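Local coordinates for protein beta-hydroxyacid dehydrogenase, 3-hydroxyisobutyrate dehydrogenase (Saccharomonospora xinjiangensis XJ-54, PDB 6GRL) that probably reduces imines to amines in an NADP(H)-dependent reaction, being an S-selective imine reductase of the beta-hydroxyacid dehydrogenase type, at residues V184-L187 against A188-M192; D260-S263 against H264-L268; S99-A102 against G103-L106; E215-A218 against E219-G223. One frame throughout, in Å; residues are numbered along the deposited sequence.

Contact 1 (V184-L187 against A188-M192); sequences VEFL and AQVAM
Gln189 reaches back one helical turn to Glu185, and its side chain touches that residue along most of its length. CB lies over the backbone carbonyl of Glu185, and CG comes closer still, 3.1 Å from Glu185 O, so the aliphatic part of the chain covers the same oxygen that accepts the Gln189 backbone N-H. CG stands beside the backbone N (chi1 -66°), and the bend at chi2 brings the amide alongside the Glu185 side chain, the two pointing the same way. Gln189 CD comes to 4.0 Å from Glu185 OE2, and at the tip Gln189 NE2 donates to Glu185 OE2 at 3.2 Å. The N-H...O angle is 150°, and the donor meets the oxygen from above the carboxylate plane, which lies 31° from the amide plane. Glutamate and glutamine suit this pairing, as one offers an acceptor and the other a neutral donor.

All of this lies near the start of helix 181-209, which leads from the Rossmann-type domain into the helical C-terminal domain, a layout familiar from imine reductases. Val184 and Leu187 touch Pro114 of helix 114-126.

The next pair is apolar. Val190 CG2 sits over one face of the Phe186 ring, displaced toward its rim, in a CH-pi contact 4.1 Å from the centroid; the flat ring offers its face to a branched methyl one turn on. Val190 N donates to Phe186 O at 3.0 Å.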
loop_
_atom_site.group_PDB
_atom_site.type_symbol
_atom_site.label_atom_id
_atom_site.label_comp_id
_atom_site.label_asym_id
_atom_site.label_seq_id
_atom_site.Cartn_x
_atom_site.Cartn_y
_atom_site.Cartn_z
ATOM N N VAL A 184 -1.669 -0.518 -6.946
ATOM C CA VAL A 184 -3.103 -0.302 -6.760
ATOM C C VAL A 184 -3.492 -0.574 -5.314
ATOM O O VAL A 184 -4.203 0.217 -4.682
ATOM C CB VAL A 184 -3.913 -1.183 -7.729
ATOM C CG1 VAL A 184 -5.400 -1.100 -7.402
ATOM C CG2 VAL A 184 -3.664 -0.768 -9.160
ATOM N N GLU A 185 -3.029 -1.703 -4.772
ATOM C CA GLU A 185 -3.344 -2.060 -3.392
ATOM C C GLU A 185 -2.864 -0.986 -2.424
ATOM O O GLU A 185 -3.600 -0.574 -1.519
ATOM C CB GLU A 185 -2.716 -3.413 -3.052
ATOM C CG GLU A 185 -3.069 -3.946 -1.674
ATOM C CD GLU A 185 -4.432 -4.606 -1.635
ATOM O OE1 GLU A 185 -4.937 -4.995 -2.709
ATOM O OE2 GLU A 185 -4.992 -4.745 -0.527
ATOM N N PHE A 186 -1.630 -0.514 -2.609
ATOM C CA PHE A 186 -1.064 0.473 -1.695
ATOM C C PHE A 186 -1.845 1.781 -1.740
ATOM O O PHE A 186 -2.273 2.297 -0.702
ATOM C CB PHE A 186 0.409 0.712 -2.031
ATOM C CG PHE A 186 1.119 1.607 -1.055
ATOM C CD1 PHE A 186 1.687 1.086 0.095
ATOM C CD2 PHE A 186 1.218 2.970 -1.289
ATOM C CE1 PHE A 186 2.343 1.907 0.996
ATOM C CE2 PHE A 186 1.871 3.795 -0.392
ATOM C CZ PHE A 186 2.433 3.263 0.751
ATOM N N LEU A 187 -2.041 2.333 -2.941
ATOM C CA LEU A 187 -2.715 3.622 -3.056
ATOM C C LEU A 187 -4.161 3.540 -2.582
ATOM O O LEU A 187 -4.683 4.494 -1.993
ATOM C CB LEU A 187 -2.656 4.125 -4.498
ATOM C CG LEU A 187 -1.277 4.505 -5.041
ATOM C CD1 LEU A 187 -1.397 5.020 -6.466
ATOM C CD2 LEU A 187 -0.596 5.532 -4.146
ATOM N N ALA A 188 -4.827 2.411 -2.828
ATOM C CA ALA A 188 -6.215 2.280 -2.397
ATOM C C ALA A 188 -6.317 2.184 -0.880
ATOM O O ALA A 188 -7.190 2.816 -0.273
ATOM C CB ALA A 188 -6.860 1.063 -3.053
ATOM N N GLN A 189 -5.440 1.395 -0.253
ATOM C CA GLN A 189 -5.463 1.284 1.203
ATOM C C GLN A 189 -5.139 2.617 1.860
ATOM O O GLN A 189 -5.751 2.987 2.869
ATOM C CB GLN A 189 -4.482 0.207 1.671
ATOM C CG GLN A 189 -4.838 -1.218 1.264
ATOM C CD GLN A 189 -6.093 -1.737 1.935
ATOM O OE1 GLN A 189 -6.526 -1.217 2.964
ATOM N NE2 GLN A 189 -6.678 -2.782 1.361
ATOM N N VAL A 190 -4.175 3.355 1.304
ATOM C CA VAL A 190 -3.824 4.660 1.856
ATOM C C VAL A 190 -4.977 5.640 1.680
ATOM O O VAL A 190 -5.302 6.403 2.598
ATOM C CB VAL A 190 -2.529 5.182 1.210
ATOM C CG1 VAL A 190 -2.300 6.641 1.576
ATOM C CG2 VAL A 190 -1.340 4.331 1.639
ATOM N N ALA A 191 -5.612 5.637 0.504
ATOM C CA ALA A 191 -6.759 6.514 0.280
ATOM C C ALA A 191 -7.879 6.221 1.268
ATOM O O ALA A 191 -8.472 7.145 1.835
ATOM C CB ALA A 191 -7.265 6.367 -1.155
ATOM N N MET A 192 -8.181 4.936 1.481
ATOM C CA MET A 192 -9.202 4.558 2.453
ATOM C C MET A 192 -8.871 5.096 3.839
ATOM O O MET A 192 -9.760 5.557 4.565
ATOM C CB MET A 192 -9.345 3.036 2.489
ATOM C CG MET A 192 -10.244 2.523 3.602
ATOM S SD MET A 192 -11.942 3.090 3.413
ATOM C CE MET A 192 -12.443 3.215 5.128
#

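Contact 2 (D260-S263 against H264-L268); sequences DLIS and HRESL
The His264 ring and the Arg265 guanidinium each hold a water in plane at an edge, and both waters lead to Leu261 O. This is the C-terminal part of helix 251-267, in the C-terminal helical domain. One water makes an unusually short contact with His264 ND1, 2.5 Å; the other accepts from Arg265 NH2 at 3.1 Å. Each donates to Leu261 O, which also takes the backbone N-H of Arg265 at 3.2 Å, so three donors grip one carbonyl. The long, multivalent arginine suits the spot: CG stands between the backbone N and the carbonyl carbon (chi1 64°), which lays CG and CD against Leu261 O, while NH1 forms a salt bridge with Glu271. His264 NE2 is hydrogen-bonded to Glu210 OE2, just beyond helix 181-209.

Ile262 and Glu266 run side by side on another flank. Ile262 CG2 packs against the carboxylate carbon of Glu266, CD, at 3.6 Å, and Glu266 OE2 is bridged to Arg276 of helix 273-287, whose side chains also cover Ile262. The branched apolar residue thus fills the buried side, and the acid reaches the neighbouring helix.

Farther along, Ser267 N donates to Ser263 O at 3.0 Å, and Ser267 OG donates to His264 O at a short 2.5 Å.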
loop_
_atom_site.group_PDB
_atom_site.type_symbol
_atom_site.label_atom_id
_atom_site.label_comp_id
_atom_site.label_asym_id
_atom_site.label_seq_id
_atom_site.Cartn_x
_atom_site.Cartn_y
_atom_site.Cartn_z
ATOM N N ASP A 260 -31.369 13.838 9.588
ATOM C CA ASP A 260 -31.143 14.295 10.955
ATOM C C ASP A 260 -29.671 14.598 11.197
ATOM O O ASP A 260 -29.336 15.546 11.917
ATOM C CB ASP A 260 -31.643 13.244 11.945
ATOM C CG ASP A 260 -33.122 12.957 11.791
ATOM O OD1 ASP A 260 -33.862 13.862 11.352
ATOM O OD2 ASP A 260 -33.544 11.825 12.108
ATOM N N LEU A 261 -28.779 13.799 10.606
ATOM C CA LEU A 261 -27.347 14.052 10.739
ATOM C C LEU A 261 -26.958 15.361 10.067
ATOM O O LEU A 261 -26.214 16.167 10.637
ATOM C CB LEU A 261 -26.550 12.890 10.142
ATOM C CG LEU A 261 -26.605 11.548 10.872
ATOM C CD1 LEU A 261 -26.003 10.448 10.013
ATOM C CD2 LEU A 261 -25.884 11.640 12.202
ATOM N N ILE A 262 -27.453 15.587 8.848
ATOM C CA ILE A 262 -27.109 16.799 8.111
ATOM C C ILE A 262 -27.636 18.031 8.833
ATOM O O ILE A 262 -26.931 19.038 8.970
ATOM C CB ILE A 262 -27.645 16.715 6.670
ATOM C CG1 ILE A 262 -26.987 15.559 5.917
ATOM C CG2 ILE A 262 -27.430 18.033 5.942
ATOM C CD1 ILE A 262 -27.777 15.092 4.712
ATOM N N SER A 263 -28.880 17.969 9.313
ATOM C CA SER A 263 -29.476 19.127 9.972
ATOM C C SER A 263 -28.704 19.509 11.229
ATOM O O SER A 263 -28.496 20.696 11.502
ATOM C CB SER A 263 -30.940 18.840 10.305
ATOM O OG SER A 263 -31.538 19.940 10.967
ATOM N N HIS A 264 -28.255 18.515 12.000
ATOM C CA HIS A 264 -27.587 18.808 13.265
ATOM C C HIS A 264 -26.228 19.462 13.040
ATOM O O HIS A 264 -25.928 20.507 13.630
ATOM C CB HIS A 264 -27.445 17.532 14.094
ATOM C CG HIS A 264 -26.543 17.684 15.281
ATOM N ND1 HIS A 264 -25.392 16.943 15.442
ATOM C CD2 HIS A 264 -26.617 18.504 16.355
ATOM C CE1 HIS A 264 -24.802 17.293 16.570
ATOM N NE2 HIS A 264 -25.523 18.239 17.143
ATOM N N ARG A 265 -25.388 18.864 12.191
ATOM C CA ARG A 265 -24.048 19.411 11.997
ATOM C C ARG A 265 -24.096 20.759 11.285
ATOM O O ARG A 265 -23.298 21.653 11.586
ATOM C CB ARG A 265 -23.169 18.417 11.234
ATOM C CG ARG A 265 -23.605 18.115 9.811
ATOM C CD ARG A 265 -22.988 16.811 9.328
ATOM N NE ARG A 265 -21.554 16.930 9.070
ATOM C CZ ARG A 265 -20.644 16.052 9.482
ATOM N NH1 ARG A 265 -19.361 16.236 9.194
ATOM N NH2 ARG A 265 -21.014 14.994 10.188
ATOM N N GLU A 266 -25.036 20.932 10.352
ATOM C CA GLU A 266 -25.140 22.210 9.656
ATOM C C GLU A 266 -25.674 23.306 10.570
ATOM O O GLU A 266 -25.342 24.482 10.382
ATOM C CB GLU A 266 -26.017 22.064 8.412
ATOM C CG GLU A 266 -25.308 21.373 7.256
ATOM C CD GLU A 266 -26.114 21.387 5.971
ATOM O OE1 GLU A 266 -27.325 21.690 6.025
ATOM O OE2 GLU A 266 -25.531 21.094 4.906
ATOM N N SER A 267 -26.488 22.945 11.566
ATOM C CA SER A 267 -26.930 23.920 12.557
ATOM C C SER A 267 -25.781 24.401 13.433
ATOM O O SER A 267 -25.904 25.447 14.078
ATOM C CB SER A 267 -28.037 23.327 13.430
ATOM O OG SER A 267 -27.521 22.357 14.325
ATOM N N LEU A 268 -24.676 23.658 13.470
ATOM C CA LEU A 268 -23.475 24.054 14.190
ATOM C C LEU A 268 -22.458 24.745 13.293
ATOM O O LEU A 268 -21.402 25.159 13.781
ATOM C CB LEU A 268 -22.829 22.829 14.845
ATOM C CG LEU A 268 -23.683 22.050 15.848
ATOM C CD1 LEU A 268 -23.063 20.689 16.118
ATOM C CD2 LEU A 268 -23.843 22.831 17.142
HETATM O O HOH W 1 -24.823 15.692 13.302
HETATM O O HOH W 2 -23.843 14.636 11.473
#

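Contact 3 (S99-A102 against G103-L106); sequences SSLA and GKVL
A type II beta turn from Leu101 to Lys104 leads the chain into strand 105-108, a parallel strand at the heart of the Rossmann-type domain, which probably binds NADP(H). Lys104 N closes it on Leu101 O at 3.1 Å, arriving from above the carbonyl plane. Gly103 takes the positive phi (80°) of the third position of a type II turn, where the lack of a side chain keeps it clear of Ala102 O. Just before it, Ser100 OG accepts from Ala102 N at 3.2 Å, an ST turn in which the hydroxyl holds the chain bent at the entry.

Lys104 folds back over the turn. CB and CG cover the Leu101 carbonyl, CD meets Leu101 CD2 at 3.8 Å, and the two side chains cross at about a right angle. A bend at the last torsion (chi4 -70°) sends the ammonium to the carbonyls of Val74 and Ser77; lysine suits the place because its methylenes pack on leucine while its tip binds backbone oxygens.

Leu101 and Leu106 both rest on Trp123 of helix 114-126, so the loop and the strand share one apolar patch beside that helix. Where the leucines themselves meet, Leu101 CD1 lies 4.2 Å from Leu106 CD1, and on the Lys104 flank Ser100 O is 3.4 Å from Lys104 CE.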
loop_
_atom_site.group_PDB
_atom_site.type_symbol
_atom_site.label_atom_id
_atom_site.label_comp_id
_atom_site.label_asym_id
_atom_site.label_seq_id
_atom_site.Cartn_x
_atom_site.Cartn_y
_atom_site.Cartn_z
ATOM N N SER A 99 25.335 -2.351 -18.180
ATOM C CA SER A 99 25.598 -3.779 -18.182
ATOM C C SER A 99 24.319 -4.560 -18.472
ATOM O O SER A 99 23.202 -4.071 -18.281
ATOM C CB SER A 99 26.190 -4.218 -16.843
ATOM O OG SER A 99 27.287 -3.397 -16.483
ATOM N N SER A 100 24.500 -5.792 -18.938
ATOM C CA SER A 100 23.368 -6.646 -19.262
ATOM C C SER A 100 22.607 -7.041 -18.002
ATOM O O SER A 100 23.201 -7.376 -16.975
ATOM C CB SER A 100 23.842 -7.898 -19.999
ATOM O OG SER A 100 22.791 -8.842 -20.134
ATOM N N LEU A 101 21.279 -6.992 -18.087
ATOM C CA LEU A 101 20.408 -7.472 -17.022
ATOM C C LEU A 101 19.733 -8.787 -17.385
ATOM O O LEU A 101 18.823 -9.225 -16.672
ATOM C CB LEU A 101 19.354 -6.415 -16.679
ATOM C CG LEU A 101 19.897 -5.053 -16.244
ATOM C CD1 LEU A 101 18.765 -4.055 -16.078
ATOM C CD2 LEU A 101 20.702 -5.173 -14.958
ATOM N N ALA A 102 20.155 -9.425 -18.475
ATOM C CA ALA A 102 19.519 -10.658 -18.917
ATOM C C ALA A 102 19.684 -11.753 -17.872
ATOM O O ALA A 102 20.776 -11.962 -17.337
ATOM C CB ALA A 102 20.113 -11.108 -20.252
ATOM N N GLY A 103 18.589 -12.452 -17.583
ATOM C CA GLY A 103 18.600 -13.507 -16.595
ATOM C C GLY A 103 18.515 -13.042 -15.159
ATOM O O GLY A 103 18.497 -13.886 -14.255
ATOM N N LYS A 104 18.462 -11.737 -14.917
ATOM C CA LYS A 104 18.360 -11.216 -13.565
ATOM C C LYS A 104 16.897 -11.085 -13.148
ATOM O O LYS A 104 15.973 -11.190 -13.958
ATOM C CB LYS A 104 19.068 -9.863 -13.455
ATOM C CG LYS A 104 20.574 -9.927 -13.672
ATOM C CD LYS A 104 21.229 -8.589 -13.366
ATOM C CE LYS A 104 22.688 -8.561 -13.798
ATOM N NZ LYS A 104 23.558 -9.426 -12.950
ATOM N N VAL A 105 16.697 -10.863 -11.853
ATOM C CA VAL A 105 15.383 -10.621 -11.274
ATOM C C VAL A 105 15.439 -9.260 -10.599
ATOM O O VAL A 105 16.252 -9.048 -9.693
ATOM C CB VAL A 105 14.985 -11.717 -10.275
ATOM C CG1 VAL A 105 13.675 -11.361 -9.589
ATOM C CG2 VAL A 105 14.887 -13.069 -10.974
ATOM N N LEU A 106 14.595 -8.337 -11.052
ATOM C CA LEU A 106 14.544 -6.988 -10.503
ATOM C C LEU A 106 13.317 -6.871 -9.609
ATOM O O LEU A 106 12.189 -7.068 -10.071
ATOM C CB LEU A 106 14.497 -5.941 -11.616
ATOM C CG LEU A 106 15.525 -6.055 -12.744
ATOM C CD1 LEU A 106 15.396 -4.871 -13.694
ATOM C CD2 LEU A 106 16.939 -6.158 -12.194
#

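Contact 4 (E215-A218 against E219-G223); sequences EAFA and ERVAG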
loop_
_atom_site.group_PDB
_atom_site.type_symbol
_atom_site.label_atom_id
_atom_site.label_comp_id
_atom_site.label_asym_id
_atom_site.label_seq_id
_atom_site.Cartn_x
_atom_site.Cartn_y
_atom_site.Cartn_z
ATOM N N GLU A 215 -10.446 14.987 22.985
ATOM C CA GLU A 215 -9.493 13.912 23.257
ATOM C C GLU A 215 -10.201 12.662 23.765
ATOM O O GLU A 215 -9.932 11.550 23.293
ATOM C CB GLU A 215 -8.440 14.381 24.260
ATOM C CG GLU A 215 -7.472 13.289 24.681
ATOM C CD GLU A 215 -6.388 13.793 25.610
ATOM O OE1 GLU A 215 -6.295 15.023 25.812
ATOM O OE2 GLU A 215 -5.628 12.955 26.139
ATOM N N ALA A 216 -11.108 12.822 24.730
ATOM C CA ALA A 216 -11.858 11.675 25.230
ATOM C C ALA A 216 -12.797 11.123 24.166
ATOM O O ALA A 216 -12.973 9.904 24.056
ATOM C CB ALA A 216 -12.635 12.063 26.488
ATOM N N PHE A 217 -13.407 12.005 23.369
ATOM C CA PHE A 217 -14.305 11.547 22.313
ATOM C C PHE A 217 -13.550 10.765 21.247
ATOM O O PHE A 217 -14.079 9.795 20.692
ATOM C CB PHE A 217 -15.035 12.736 21.689
ATOM C CG PHE A 217 -15.887 12.370 20.507
ATOM C CD1 PHE A 217 -17.103 11.730 20.685
ATOM C CD2 PHE A 217 -15.472 12.665 19.218
ATOM C CE1 PHE A 217 -17.888 11.391 19.600
ATOM C CE2 PHE A 217 -16.254 12.331 18.129
ATOM C CZ PHE A 217 -17.463 11.690 18.321
ATOM N N ALA A 218 -12.314 11.173 20.949
ATOM C CA ALA A 218 -11.516 10.453 19.960
ATOM C C ALA A 218 -11.253 9.020 20.403
ATOM O O ALA A 218 -11.262 8.096 19.580
ATOM C CB ALA A 218 -10.199 11.188 19.710
ATOM N N GLU A 219 -11.022 8.812 21.701
ATOM C CA GLU A 219 -10.830 7.456 22.203
ATOM C C GLU A 219 -12.110 6.638 22.104
ATOM O O GLU A 219 -12.053 5.423 21.880
ATOM C CB GLU A 219 -10.329 7.494 23.646
ATOM C CG GLU A 219 -9.782 6.168 24.143
ATOM C CD GLU A 219 -9.036 6.299 25.456
ATOM O OE1 GLU A 219 -9.016 7.411 26.021
ATOM O OE2 GLU A 219 -8.466 5.288 25.918
ATOM N N ARG A 220 -13.270 7.279 22.265
ATOM C CA ARG A 220 -14.530 6.567 22.080
ATOM C C ARG A 220 -14.773 6.243 20.612
ATOM O O ARG A 220 -15.343 5.191 20.298
ATOM C CB ARG A 220 -15.686 7.388 22.655
ATOM C CG ARG A 220 -15.616 7.559 24.167
ATOM C CD ARG A 220 -16.936 8.040 24.751
ATOM N NE ARG A 220 -17.311 9.362 24.261
ATOM C CZ ARG A 220 -16.851 10.504 24.759
ATOM N NH1 ARG A 220 -17.253 11.661 24.249
ATOM N NH2 ARG A 220 -15.987 10.494 25.765
ATOM N N VAL A 221 -14.344 7.123 19.704
ATOM C CA VAL A 221 -14.410 6.818 18.277
ATOM C C VAL A 221 -13.539 5.611 17.954
ATOM O O VAL A 221 -13.913 4.756 17.141
ATOM C CB VAL A 221 -14.001 8.049 17.448
ATOM C CG1 VAL A 221 -13.845 7.682 15.979
ATOM C CG2 VAL A 221 -15.023 9.155 17.612
ATOM N N ALA A 222 -12.369 5.522 18.591
ATOM C CA ALA A 222 -11.467 4.401 18.348
ATOM C C ALA A 222 -12.139 3.070 18.658
ATOM O O ALA A 222 -11.979 2.097 17.910
ATOM C CB ALA A 222 -10.195 4.566 19.179
ATOM N N GLY A 223 -12.899 3.007 19.754
ATOM C CA GLY A 223 -13.619 1.788 20.074
ATOM C C GLY A 223 -14.722 1.470 19.085
ATOM O O GLY A 223 -14.987 0.299 18.803
HETATM O O HOH W 3 -6.964 9.915 25.376
#
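Phe217 is met on two sides by residues of the next helical turn. Over one face of its ring lies Val221 CG2, offset toward the rim and 3.4 Å from Phe217 CE2, a CH-pi contact for which a flat ring and a branched methyl are well matched. At the ring edge, in its plane, comes Arg220 NH1, 3.6 Å from Phe217 CD1. The guanidinium is turned 66° from the ring and lays one of its own faces over Phe217 CA. Its other terminal nitrogen, Arg220 NH2, sits 3.5 Å from Ala216 O.

Phe217 CG is anti to the backbone N (chi1 175°), and the Arg220 chain bends at chi3 to fold back along the helix. Val221 N to Phe217 O, at 2.9 Å, holds the phenylalanine and valine one turn apart.

Farther out, helix 214-225 packs on helix 181-209: Phe217 touches Thr203, Leu204 and Val207, while Ala218, small enough for close approach, meets Phe200. Just ahead of the segment, Glu213 OE1 accepts a hydrogen bond from Ala216 N.

On the outer side a water weakly links the carboxylates of Glu215 and Glu219, with Glu215 OE2 and Glu219 OE1 6.5 Å apart; it probably eases the repulsion of their like charges.

Overall arrangement
The four contacts trace the chain from the nucleotide-binding domain to the far end of the helical domain. Contact 3 opens a strand of the Rossmann-type sheet, and contact 1 lies on the helix leading away from it, with centres about 30 Å apart. Contacts 1 and 3 both have neighbours on helix 114-126. Contacts 2 and 4 lie alongside the far part of helix 181-209, their centres about 21 Å apart and nearest atoms about 9 Å apart, and both touch that helix. Contact 3 is on the opposite side of the chain's centre from these, its centre about 61 Å from that of contact 2. The structure is the apo form, with no cofactor bound.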